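Local coordinates for protein tRNA-5-methyluridine(54) 2-sulfurtransferase (PDB 3VRH) that catalyses the ATP-dependent 2-thiolation of 5-methyluridine 54 in the T loop of tRNA, stabilising tRNAs of thermophiles against heat, at residues G119-R124 with C287-L292. Residues are numbered along the deposited sequence; the frame is centred on the assembly and turned at random.
Sequences GEVKTR and CKFWGL. With ZN (zinc ion), chain C.
Val121, in the loop between helices 110-114 and 127-145 of the PP-loop domain, meets Phe289 and Trp290 at the end of helix 285-290, which belongs to the C-terminal zinc-binding module. The two branches of Val121 divide the work. CG2 approaches the far end of the indole obliquely, 3.6 Å from Trp290 CH2, while CG1 lies 4.0 Å from Phe289 CZ. This division follows from chi1 of 180°, which sets CG1 anti to the backbone N and CG2 anti to the carbonyl carbon. Thr123 adds its methyl: CG2 reaches the edge of the phenyl ring, close to its plane, 4.2 Å from Phe289 CE1. Its hydroxyl bonds locally, OG1 to Arg125 N, while the methyl is the part of the side chain that meets the ring.

The two aromatic side chains also brace each other. Phe289 CE2 sits 3.5 Å above the indole plane, over its centre, and Trp290 CD1 lies in the plane of the phenyl ring at its edge, which makes an edge-to-face packing of neighbours in sequence. Trp290 is further fixed by a hydrogen bond from NE1 to Thr134 OG1, and Phe289 by the ring of Tyr130, both on helix 127-145. Just beyond, the helix ends in a Schellman motif, with Gly291 at positive phi and Leu292 N bonded to Cys287 O at 2.9 Å.

Cys287 SG binds the zinc ion with Cys272, Cys275 and Cys284, so the same short helix carries a metal ligand and the two rings. Across the segments the evidence is entirely apolar, burying just 143 Å² in sum; the contact is thus a small hydrophobic seam joining the zinc module to the loop that precedes the helix bearing cluster ligands Cys128 and Cys131.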
loop_
_atom_site.group_PDB
_atom_site.type_symbol
_atom_site.label_atom_id
_atom_site.label_comp_id
_atom_site.label_asym_id
_atom_site.label_seq_id
_atom_site.Cartn_x
_atom_site.Cartn_y
_atom_site.Cartn_z
ATOM N N GLY A 119 -30.178 -6.618 0.132
ATOM C CA GLY A 119 -30.196 -7.678 -0.864
ATOM C C GLY A 119 -31.567 -7.948 -1.465
ATOM O O GLY A 119 -31.763 -8.950 -2.154
ATOM N N GLU A 120 -32.521 -7.058 -1.210
ATOM C CA GLU A 120 -33.844 -7.191 -1.799
ATOM C C GLU A 120 -34.193 -6.052 -2.743
ATOM O O GLU A 120 -35.198 -6.118 -3.447
ATOM C CB GLU A 120 -34.926 -7.343 -0.718
ATOM C CG GLU A 120 -34.748 -8.585 0.128
ATOM C CD GLU A 120 -35.838 -8.765 1.166
ATOM O OE1 GLU A 120 -36.565 -7.785 1.470
ATOM O OE2 GLU A 120 -35.960 -9.901 1.678
ATOM N N VAL A 121 -33.372 -5.007 -2.761
ATOM C CA VAL A 121 -33.630 -3.863 -3.637
ATOM C C VAL A 121 -33.288 -4.196 -5.099
ATOM O O VAL A 121 -32.270 -4.845 -5.378
ATOM C CB VAL A 121 -32.853 -2.620 -3.171
ATOM C CG1 VAL A 121 -33.120 -1.432 -4.091
ATOM C CG2 VAL A 121 -33.230 -2.272 -1.735
ATOM N N LYS A 122 -34.144 -3.763 -6.024
ATOM C CA LYS A 122 -33.860 -3.892 -7.455
ATOM C C LYS A 122 -32.813 -2.881 -7.958
ATOM O O LYS A 122 -33.133 -1.876 -8.617
ATOM C CB LYS A 122 -35.148 -3.803 -8.278
ATOM C CG LYS A 122 -35.798 -5.157 -8.536
ATOM C CD LYS A 122 -37.008 -5.025 -9.460
ATOM C CE LYS A 122 -38.162 -4.273 -8.783
ATOM N NZ LYS A 122 -39.345 -4.075 -9.683
ATOM N N THR A 123 -31.559 -3.160 -7.629
ATOM C CA THR A 123 -30.431 -2.358 -8.074
ATOM C C THR A 123 -29.261 -3.292 -8.312
ATOM O O THR A 123 -29.221 -4.390 -7.762
ATOM C CB THR A 123 -30.022 -1.322 -7.016
ATOM O OG1 THR A 123 -28.821 -0.667 -7.436
ATOM C CG2 THR A 123 -29.773 -1.996 -5.669
ATOM N N ARG A 124 -28.308 -2.875 -9.137
ATOM C CA ARG A 124 -27.129 -3.699 -9.348
ATOM C C ARG A 124 -26.022 -3.303 -8.386
ATOM O O ARG A 124 -24.980 -3.950 -8.335
ATOM C CB ARG A 124 -26.653 -3.644 -10.807
ATOM C CG ARG A 124 -27.558 -4.404 -11.773
ATOM C CD ARG A 124 -27.171 -4.115 -13.229
ATOM N NE ARG A 124 -27.259 -2.683 -13.496
ATOM C CZ ARG A 124 -26.769 -2.075 -14.568
ATOM N NH1 ARG A 124 -26.139 -2.769 -15.507
ATOM N NH2 ARG A 124 -26.910 -0.758 -14.694
ATOM N N CYS A 287 -31.422 9.466 0.921
ATOM C CA CYS A 287 -32.757 9.827 0.447
ATOM C C CYS A 287 -32.987 9.561 -1.031
ATOM O O CYS A 287 -34.067 9.112 -1.423
ATOM C CB CYS A 287 -33.045 11.291 0.742
ATOM S SG CYS A 287 -33.590 11.534 2.413
ATOM N N LYS A 288 -31.988 9.858 -1.857
ATOM C CA LYS A 288 -32.128 9.580 -3.286
ATOM C C LYS A 288 -32.189 8.077 -3.548
ATOM O O LYS A 288 -33.042 7.605 -4.302
ATOM C CB LYS A 288 -31.014 10.245 -4.112
ATOM C CG LYS A 288 -31.122 11.765 -4.165
ATOM C CD LYS A 288 -29.992 12.415 -4.963
ATOM C CE LYS A 288 -30.301 12.415 -6.457
ATOM N NZ LYS A 288 -29.187 13.004 -7.259
ATOM N N PHE A 289 -31.293 7.322 -2.919
ATOM C CA PHE A 289 -31.273 5.877 -3.130
ATOM C C PHE A 289 -32.594 5.239 -2.722
ATOM O O PHE A 289 -33.164 4.443 -3.460
ATOM C CB PHE A 289 -30.111 5.209 -2.381
ATOM C CG PHE A 289 -30.137 3.711 -2.467
ATOM C CD1 PHE A 289 -29.592 3.060 -3.564
ATOM C CD2 PHE A 289 -30.739 2.950 -1.466
ATOM C CE1 PHE A 289 -29.626 1.679 -3.663
ATOM C CE2 PHE A 289 -30.779 1.566 -1.551
ATOM C CZ PHE A 289 -30.214 0.926 -2.659
ATOM N N TRP A 290 -33.075 5.593 -1.533
ATOM C CA TRP A 290 -34.280 4.976 -0.992
ATOM C C TRP A 290 -35.560 5.601 -1.569
ATOM O O TRP A 290 -36.672 5.089 -1.356
ATOM C CB TRP A 290 -34.250 4.985 0.560
ATOM C CG TRP A 290 -33.305 3.945 1.087
ATOM C CD1 TRP A 290 -32.068 4.149 1.628
ATOM C CD2 TRP A 290 -33.489 2.522 1.037
ATOM N NE1 TRP A 290 -31.484 2.940 1.944
ATOM C CE2 TRP A 290 -32.339 1.930 1.594
ATOM C CE3 TRP A 290 -34.519 1.694 0.582
ATOM C CZ2 TRP A 290 -32.193 0.552 1.708
ATOM C CZ3 TRP A 290 -34.376 0.325 0.697
ATOM C CH2 TRP A 290 -33.220 -0.233 1.253
ATOM N N GLY A 291 -35.392 6.687 -2.324
ATOM C CA GLY A 291 -36.515 7.362 -2.948
ATOM C C GLY A 291 -37.479 7.886 -1.900
ATOM O O GLY A 291 -38.687 7.659 -1.964
ATOM N N LEU A 292 -36.918 8.585 -0.921
ATOM C CA LEU A 292 -37.668 9.038 0.233
ATOM C C LEU A 292 -38.133 10.455 0.022
ATOM O O LEU A 292 -37.360 11.322 -0.398
ATOM C CB LEU A 292 -36.804 8.966 1.489
ATOM C CG LEU A 292 -36.463 7.548 1.934
ATOM C CD1 LEU A 292 -35.554 7.605 3.130
ATOM C CD2 LEU A 292 -37.719 6.762 2.254
HETATM ZN ZN ZN C . -31.833 13.084 3.122
#